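Long-range contacts in UDP-N-acetylmuramate--L-alanine ligase (PDB 1J6U), which catalyses the ATP-dependent joining of L-alanine to UDP-N-acetylmuramate, a cytoplasmic step in building the peptidoglycan cell wall: residues T120-T126 with E169-S173; F177-P182 with A208-I212. All blocks are in the same frame, centred on the assembly; numbering follows the deposited sequence.

Contact 1 of 2, residues T120-T126 with E169-S173; sequences TGTDGKT and ELDES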
ATOM      1  N   THR A 120       7.155   5.468   6.653  1.00 31.04           N
ATOM      2  CA  THR A 120       6.243   6.513   6.227  1.00 41.15           C
ATOM      3  C   THR A 120       6.794   7.045   4.921  1.00 40.90           C
ATOM      4  O   THR A 120       7.894   6.685   4.518  1.00 35.51           O
ATOM      5  CB  THR A 120       6.141   7.689   7.239  1.00 50.22           C
ATOM      6  OG1 THR A 120       5.031   8.530   6.885  1.00 49.64           O
ATOM      7  CG2 THR A 120       7.396   8.536   7.190  1.00 47.92           C
ATOM      8  N   GLY A 121       6.027   7.905   4.262  1.00 46.25           N
ATOM      9  CA  GLY A 121       6.479   8.455   2.997  1.00 49.07           C
ATOM     10  C   GLY A 121       5.322   8.664   2.034  1.00 48.09           C
ATOM     11  O   GLY A 121       4.209   8.234   2.277  1.00 49.00           O
ATOM     12  N   THR A 122       5.589   9.337   0.934  1.00 38.54           N
ATOM     13  CA  THR A 122       4.555   9.584  -0.017  1.00 47.52           C
ATOM     14  C   THR A 122       4.311   8.342  -0.820  1.00 48.47           C
ATOM     15  O   THR A 122       3.186   7.903  -0.937  1.00 52.51           O
ATOM     16  CB  THR A 122       4.939  10.682  -0.969  1.00 47.92           C
ATOM     17  OG1 THR A 122       5.060  11.916  -0.253  1.00 43.35           O
ATOM     18  CG2 THR A 122       3.893  10.788  -2.053  1.00 39.86           C
ATOM     19  N   ASP A 123       5.376   7.776  -1.362  1.00 44.41           N
ATOM     20  CA  ASP A 123       5.271   6.581  -2.191  1.00 43.75           C
ATOM     21  C   ASP A 123       6.179   5.468  -1.712  1.00 39.46           C
ATOM     22  O   ASP A 123       7.290   5.733  -1.304  1.00 51.35           O
ATOM     23  CB  ASP A 123       5.694   6.907  -3.630  1.00 44.27           C
ATOM     24  CG  ASP A 123       5.060   8.189  -4.157  1.00 56.92           C
ATOM     25  OD1 ASP A 123       3.810   8.222  -4.303  1.00 66.30           O
ATOM     26  OD2 ASP A 123       5.818   9.158  -4.429  1.00 56.64           O
ATOM     27  N   GLY A 124       5.707   4.229  -1.805  1.00 37.42           N
ATOM     28  CA  GLY A 124       6.511   3.059  -1.467  1.00 35.58           C
ATOM     29  C   GLY A 124       6.355   2.530  -0.058  1.00 30.92           C
ATOM     30  O   GLY A 124       6.830   1.450   0.313  1.00 41.31           O
ATOM     31  N   LYS A 125       5.645   3.313   0.723  1.00 29.62           N
ATOM     32  CA  LYS A 125       5.403   3.046   2.113  1.00 32.74           C
ATOM     33  C   LYS A 125       4.867   1.669   2.464  1.00 33.97           C
ATOM     34  O   LYS A 125       5.406   0.985   3.336  1.00 38.60           O
ATOM     35  CB  LYS A 125       4.498   4.180   2.610  1.00 33.88           C
ATOM     36  CG  LYS A 125       3.918   4.061   3.960  1.00 42.89           C
ATOM     37  CD  LYS A 125       3.077   5.296   4.215  1.00 51.67           C
ATOM     38  CE  LYS A 125       2.048   5.447   3.116  1.00 62.03           C
ATOM     39  NZ  LYS A 125       1.490   6.821   3.017  1.00 67.03           N
ATOM     40  N   THR A 126       3.825   1.238   1.773  1.00 39.09           N
ATOM     41  CA  THR A 126       3.209  -0.046   2.105  1.00 38.16           C
ATOM     42  C   THR A 126       4.071  -1.225   1.722  1.00 30.88           C
ATOM     43  O   THR A 126       4.171  -2.195   2.486  1.00 40.25           O
ATOM     44  CB  THR A 126       1.765  -0.177   1.458  1.00 32.82           C
ATOM     45  OG1 THR A 126       1.002   0.983   1.786  1.00 37.08           O
ATOM     46  CG2 THR A 126       1.017  -1.366   1.999  1.00 29.06           C
ATOM     47  N   GLU A 169       2.959   1.145   9.319  1.00 42.26           N
ATOM     48  CA  GLU A 169       2.947   2.173   8.296  1.00 41.99           C
ATOM     49  C   GLU A 169       2.442   3.471   8.945  1.00 36.28           C
ATOM     50  O   GLU A 169       1.516   3.443   9.692  1.00 37.55           O
ATOM     51  CB  GLU A 169       1.967   1.684   7.221  1.00 46.92           C
ATOM     52  CG  GLU A 169       1.952   2.367   5.886  1.00 57.09           C
ATOM     53  CD  GLU A 169       1.000   1.674   4.895  1.00 62.49           C
ATOM     54  OE1 GLU A 169       1.216   0.475   4.569  1.00 57.56           O
ATOM     55  OE2 GLU A 169       0.031   2.334   4.445  1.00 66.26           O
ATOM     56  N   LEU A 170       3.067   4.602   8.694  1.00 36.73           N
ATOM     57  CA  LEU A 170       2.571   5.851   9.235  1.00 43.73           C
ATOM     58  C   LEU A 170       2.148   6.677   8.040  1.00 45.02           C
ATOM     59  O   LEU A 170       2.934   6.907   7.120  1.00 51.48           O
ATOM     60  CB  LEU A 170       3.662   6.622   9.987  1.00 42.15           C
ATOM     61  CG  LEU A 170       3.740   6.393  11.481  1.00 45.82           C
ATOM     62  CD1 LEU A 170       4.749   7.347  12.060  1.00 39.66           C
ATOM     63  CD2 LEU A 170       2.398   6.652  12.102  1.00 32.69           C
ATOM     64  N   ASP A 171       0.914   7.143   8.036  1.00 51.13           N
ATOM     65  CA  ASP A 171       0.484   7.954   6.908  1.00 53.86           C
ATOM     66  C   ASP A 171       0.844   9.423   7.117  1.00 51.33           C
ATOM     67  O   ASP A 171       0.330  10.079   8.021  1.00 44.40           O
ATOM     68  CB  ASP A 171      -1.020   7.807   6.698  1.00 58.40           C
ATOM     69  CG  ASP A 171      -1.543   8.799   5.712  1.00 60.37           C
ATOM     70  OD1 ASP A 171      -0.890   8.963   4.656  1.00 58.76           O
ATOM     71  OD2 ASP A 171      -2.599   9.414   6.001  1.00 79.28           O
ATOM     72  N   GLU A 172       1.721   9.946   6.277  1.00 47.27           N
ATOM     73  CA  GLU A 172       2.116  11.318   6.431  1.00 51.96           C
ATOM     74  C   GLU A 172       1.049  12.276   5.941  1.00 58.12           C
ATOM     75  O   GLU A 172       1.328  13.444   5.633  1.00 54.90           O
ATOM     76  CB  GLU A 172       3.462  11.590   5.729  1.00 64.34           C
ATOM     77  CG  GLU A 172       3.669  11.028   4.309  1.00 71.22           C
ATOM     78  CD  GLU A 172       2.713  11.588   3.276  1.00 82.07           C
ATOM     79  OE1 GLU A 172       1.514  11.226   3.332  1.00 90.91           O
ATOM     80  OE2 GLU A 172       3.161  12.388   2.414  1.00 75.63           O
ATOM     81  N   SER A 173      -0.180  11.794   5.860  1.00 58.45           N
ATOM     82  CA  SER A 173      -1.246  12.676   5.411  1.00 65.95           C
ATOM     83  C   SER A 173      -1.745  13.381   6.623  1.00 53.92           C
ATOM     84  O   SER A 173      -2.137  14.532   6.559  1.00 59.33           O
ATOM     85  CB  SER A 173      -2.385  11.901   4.761  1.00 58.40           C
ATOM     86  OG  SER A 173      -1.963  11.497   3.484  1.00 80.72           O
TER
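Thr120 meets Leu170 where strands 116-120 and 166-170 lie parallel, side by side, and its hydroxyl gives a hydrogen bond to the carbonyl of Leu170 (OG1 to O, 2.7 Å). OG1 stands above the carbonyl plane, about 45° out of it. It lies opposite the backbone N across the first side-chain bond (chi1 -168°), which turns it to the neighbouring strand. Gly121 follows with a positive phi, a backbone shape that suits glycine; its carbonyl oxygen lies close to Glu172 CG and also receives Lys125 NZ nearly head-on, with a C=O...N angle of 173°. The hydroxyl of Thr122 makes a weak bond to Glu172 (OG1 to OE2, 3.3 Å), while Arg191 N and Tyr205 OH are the stronger partners of OG1 and OE2 respectively. At the N-cap, Gly124 leads into the helix.

Lys125 then reaches back across the loop. Its CG packs against Glu169 CG at 3.2 Å, the two chains crossing at about a right angle, and a bend at chi3 swings the ammonium to Asp171 in a long salt bridge (NZ to OD1, 3.6 Å). Glu172 OE1 lies farther from the ammonium, beyond salt-bridge range. Beside it, Thr126 OG1 lies 2.8 Å from Glu169 OE1, an oxygen that accepts a hydrogen bond from Gly148 N.

The sequence TGTDGKT, glycine-rich between strand and helix and ending in Lys-Thr, is the P-loop of the Mur ligase middle domain, and residues 121-126 are predicted to bind ATP. Strand 116-120, which feeds it, lies between strands 166-170 and 184-187, helix 125-138 leaves from its end, and Phe209 of helix 202-214 packs on Thr120 and Glu172.

Contact 2 of 2, residues F177-P182 with A208-I212; sequences FSEFSP and AFEKI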
ATOM      1  N   PHE A 177       1.159  12.266  12.543  1.00 46.31           N
ATOM      2  CA  PHE A 177       2.098  11.154  12.429  1.00 48.69           C
ATOM      3  C   PHE A 177       3.371  11.559  13.122  1.00 44.07           C
ATOM      4  O   PHE A 177       4.062  10.720  13.699  1.00 50.07           O
ATOM      5  CB  PHE A 177       2.351  10.766  10.963  1.00 31.80           C
ATOM      6  CG  PHE A 177       3.416  11.564  10.274  1.00 40.79           C
ATOM      7  CD1 PHE A 177       4.733  11.074  10.193  1.00 40.21           C
ATOM      8  CD2 PHE A 177       3.109  12.770   9.657  1.00 37.32           C
ATOM      9  CE1 PHE A 177       5.729  11.772   9.501  1.00 40.80           C
ATOM     10  CE2 PHE A 177       4.094  13.481   8.962  1.00 43.25           C
ATOM     11  CZ  PHE A 177       5.412  12.986   8.880  1.00 46.31           C
ATOM     12  N   SER A 178       3.635  12.861  13.089  1.00 44.73           N
ATOM     13  CA  SER A 178       4.814  13.476  13.715  1.00 52.04           C
ATOM     14  C   SER A 178       4.862  13.300  15.245  1.00 50.68           C
ATOM     15  O   SER A 178       5.863  13.615  15.871  1.00 56.74           O
ATOM     16  CB  SER A 178       4.827  14.965  13.420  1.00 45.07           C
ATOM     17  OG  SER A 178       3.734  15.534  14.106  1.00 58.17           O
ATOM     18  N   GLU A 179       3.773  12.805  15.823  1.00 46.07           N
ATOM     19  CA  GLU A 179       3.660  12.577  17.249  1.00 39.33           C
ATOM     20  C   GLU A 179       4.142  11.188  17.633  1.00 42.35           C
ATOM     21  O   GLU A 179       4.212  10.843  18.812  1.00 37.69           O
ATOM     22  CB  GLU A 179       2.199  12.739  17.696  1.00 52.37           C
ATOM     23  CG  GLU A 179       1.674  14.150  17.572  1.00 59.90           C
ATOM     24  CD  GLU A 179       2.519  15.137  18.356  1.00 76.04           C
ATOM     25  OE1 GLU A 179       3.146  16.028  17.729  1.00 77.13           O
ATOM     26  OE2 GLU A 179       2.560  15.009  19.602  1.00 79.63           O
ATOM     27  N   PHE A 180       4.447  10.376  16.636  1.00 40.16           N
ATOM     28  CA  PHE A 180       4.952   9.039  16.903  1.00 40.32           C
ATOM     29  C   PHE A 180       6.453   9.152  17.158  1.00 46.92           C
ATOM     30  O   PHE A 180       7.107  10.107  16.735  1.00 49.39           O
ATOM     31  CB  PHE A 180       4.713   8.105  15.691  1.00 33.83           C
ATOM     32  CG  PHE A 180       3.306   7.641  15.566  1.00 35.06           C
ATOM     33  CD1 PHE A 180       2.288   8.533  15.230  1.00 39.64           C
ATOM     34  CD2 PHE A 180       2.969   6.329  15.871  1.00 32.18           C
ATOM     35  CE1 PHE A 180       0.948   8.102  15.217  1.00 33.47           C
ATOM     36  CE2 PHE A 180       1.633   5.899  15.854  1.00 40.58           C
ATOM     37  CZ  PHE A 180       0.630   6.783  15.531  1.00 34.37           C
ATOM     38  N   SER A 181       7.009   8.183  17.856  1.00 44.89           N
ATOM     39  CA  SER A 181       8.439   8.215  18.064  1.00 53.55           C
ATOM     40  C   SER A 181       8.952   6.775  18.076  1.00 48.98           C
ATOM     41  O   SER A 181       9.283   6.209  19.130  1.00 54.19           O
ATOM     42  CB  SER A 181       8.767   8.946  19.362  1.00 56.68           C
ATOM     43  OG  SER A 181       7.923   8.468  20.371  1.00 56.51           O
ATOM     44  N   PRO A 182       9.003   6.160  16.886  1.00 42.11           N
ATOM     45  CA  PRO A 182       9.472   4.778  16.732  1.00 45.68           C
ATOM     46  C   PRO A 182      10.979   4.722  16.973  1.00 45.55           C
ATOM     47  O   PRO A 182      11.653   5.763  17.031  1.00 47.08           O
ATOM     48  CB  PRO A 182       9.142   4.477  15.282  1.00 46.07           C
ATOM     49  CG  PRO A 182       9.427   5.861  14.611  1.00 33.54           C
ATOM     50  CD  PRO A 182       8.737   6.790  15.572  1.00 37.95           C
ATOM     51  N   ALA A 208       6.755  18.524  10.580  1.00 46.99           N
ATOM     52  CA  ALA A 208       6.246  17.221  10.997  1.00 47.13           C
ATOM     53  C   ALA A 208       7.347  16.168  10.849  1.00 47.57           C
ATOM     54  O   ALA A 208       7.560  15.359  11.754  1.00 44.76           O
ATOM     55  CB  ALA A 208       5.058  16.844  10.164  1.00 40.28           C
ATOM     56  N   PHE A 209       8.066  16.180   9.729  1.00 42.78           N
ATOM     57  CA  PHE A 209       9.137  15.202   9.552  1.00 54.23           C
ATOM     58  C   PHE A 209      10.291  15.462  10.500  1.00 51.07           C
ATOM     59  O   PHE A 209      10.819  14.534  11.133  1.00 49.98           O
ATOM     60  CB  PHE A 209       9.626  15.180   8.104  1.00 52.85           C
ATOM     61  CG  PHE A 209       8.719  14.425   7.201  1.00 46.64           C
ATOM     62  CD1 PHE A 209       7.886  15.092   6.313  1.00 53.61           C
ATOM     63  CD2 PHE A 209       8.623  13.047   7.310  1.00 50.17           C
ATOM     64  CE1 PHE A 209       6.966  14.401   5.548  1.00 54.03           C
ATOM     65  CE2 PHE A 209       7.709  12.334   6.557  1.00 52.05           C
ATOM     66  CZ  PHE A 209       6.875  13.012   5.670  1.00 64.72           C
ATOM     67  N   GLU A 210      10.663  16.732  10.593  1.00 42.65           N
ATOM     68  CA  GLU A 210      11.727  17.175  11.483  1.00 51.30           C
ATOM     69  C   GLU A 210      11.515  16.559  12.876  1.00 48.13           C
ATOM     70  O   GLU A 210      12.390  15.883  13.449  1.00 54.88           O
ATOM     71  CB  GLU A 210      11.674  18.692  11.599  1.00 55.34           C
ATOM     72  CG  GLU A 210      13.005  19.355  11.533  1.00 72.12           C
ATOM     73  CD  GLU A 210      13.350  19.741  10.124  1.00 81.22           C
ATOM     74  OE1 GLU A 210      12.460  20.331   9.471  1.00 83.24           O
ATOM     75  OE2 GLU A 210      14.495  19.467   9.681  1.00 88.92           O
ATOM     76  N   LYS A 211      10.316  16.796  13.380  1.00 36.70           N
ATOM     77  CA  LYS A 211       9.848  16.325  14.662  1.00 39.36           C
ATOM     78  C   LYS A 211       9.878  14.818  14.872  1.00 47.81           C
ATOM     79  O   LYS A 211      10.375  14.350  15.909  1.00 49.36           O
ATOM     80  CB  LYS A 211       8.421  16.835  14.904  1.00 36.45           C
ATOM     81  CG  LYS A 211       7.830  16.340  16.229  1.00 48.21           C
ATOM     82  CD  LYS A 211       6.563  17.086  16.593  1.00 51.46           C
ATOM     83  CE  LYS A 211       6.284  16.940  18.071  1.00 68.86           C
ATOM     84  NZ  LYS A 211       5.267  17.932  18.518  1.00 88.20           N
ATOM     85  N   ILE A 212       9.348  14.042  13.923  1.00 45.05           N
ATOM     86  CA  ILE A 212       9.379  12.600  14.151  1.00 47.30           C
ATOM     87  C   ILE A 212      10.823  12.121  14.070  1.00 47.31           C
ATOM     88  O   ILE A 212      11.224  11.228  14.823  1.00 44.65           O
ATOM     89  CB  ILE A 212       8.484  11.804  13.170  1.00 47.13           C
ATOM     90  CG1 ILE A 212       8.401  10.365  13.648  1.00 45.00           C
ATOM     91  CG2 ILE A 212       9.024  11.865  11.748  1.00 43.69           C
ATOM     92  CD1 ILE A 212       7.418   9.574  12.906  1.00 42.43           C
TER
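A mainly apolar contact, closed at its margin by a salt bridge, joins the 3-10 turn and loop 177-182 to helix 202-214 in the Mur ligase middle domain. The loop belongs to the connection between strands 166-170 and 184-187. Phe177 carries the aromatic part of the contact: its ring edge points at the face of Phe209 in an edge-to-face pair with centroids 4.8 Å apart and planes at 60°. Phe177 CZ stands over the Phe209 ring, offset toward its rim, and is 3.3 Å from CE2 of Phe209. The same ring reaches Ala208 CB through CE2 (3.7 Å) and Ile212 CG2 through CE1.

Ile212 fills the angle between the turn and the loop beyond it. With CG1 opposite the backbone N (chi1 -170°), its longer branch runs to the loop: CG1 lies 3.4 Å from Phe180 O and meets Pro182 CD, while CD1 touches the carbonyl oxygen of Phe177. Between the aromatic and charged ends, Ser178 CB rests on the backbone of the helix, 3.2 Å from Ala208 O, and its hydroxyl bonds back to Glu175 O.

At the margin, the extended chain of Lys211 passes Ser178 O, with its CG 3.4 Å away, and its ammonium donates to Glu179 (NZ to OE1, 3.0 Å) on the syn lone pair. A methionine in its place, lacking the ammonium, would probably leave the carboxylate of Glu179 without its close mate, since Arg106 is only a long, weak ion partner.

Apolar burial is thus likely to supply most of the cohesion, with rings and branched carbons fixing how the turn sits on the helix, whereas the ion pair ties down the more accessible side.

Overall arrangement
Contacts 1 and 2 lie in the same middle domain, their centres about 13 Å apart, and the second follows the first along the chain. Contact 1 is partly buried and polar: hydroxyls, carboxylates and a lysine are arranged around the predicted nucleotide site, nearer the middle of the molecule. Contact 2, its centre about 20 Å from the chain centre, is nevertheless the more buried pairing, chiefly hydrocarbon and aromatic, with charges at its margin. Leu170 bridges them, its CD1 lying 3.6 Å from Ile212 CD1 and its other methyl on Phe180. Helix 202-214 serves both, carrying one segment of contact 2 and covering part of contact 1.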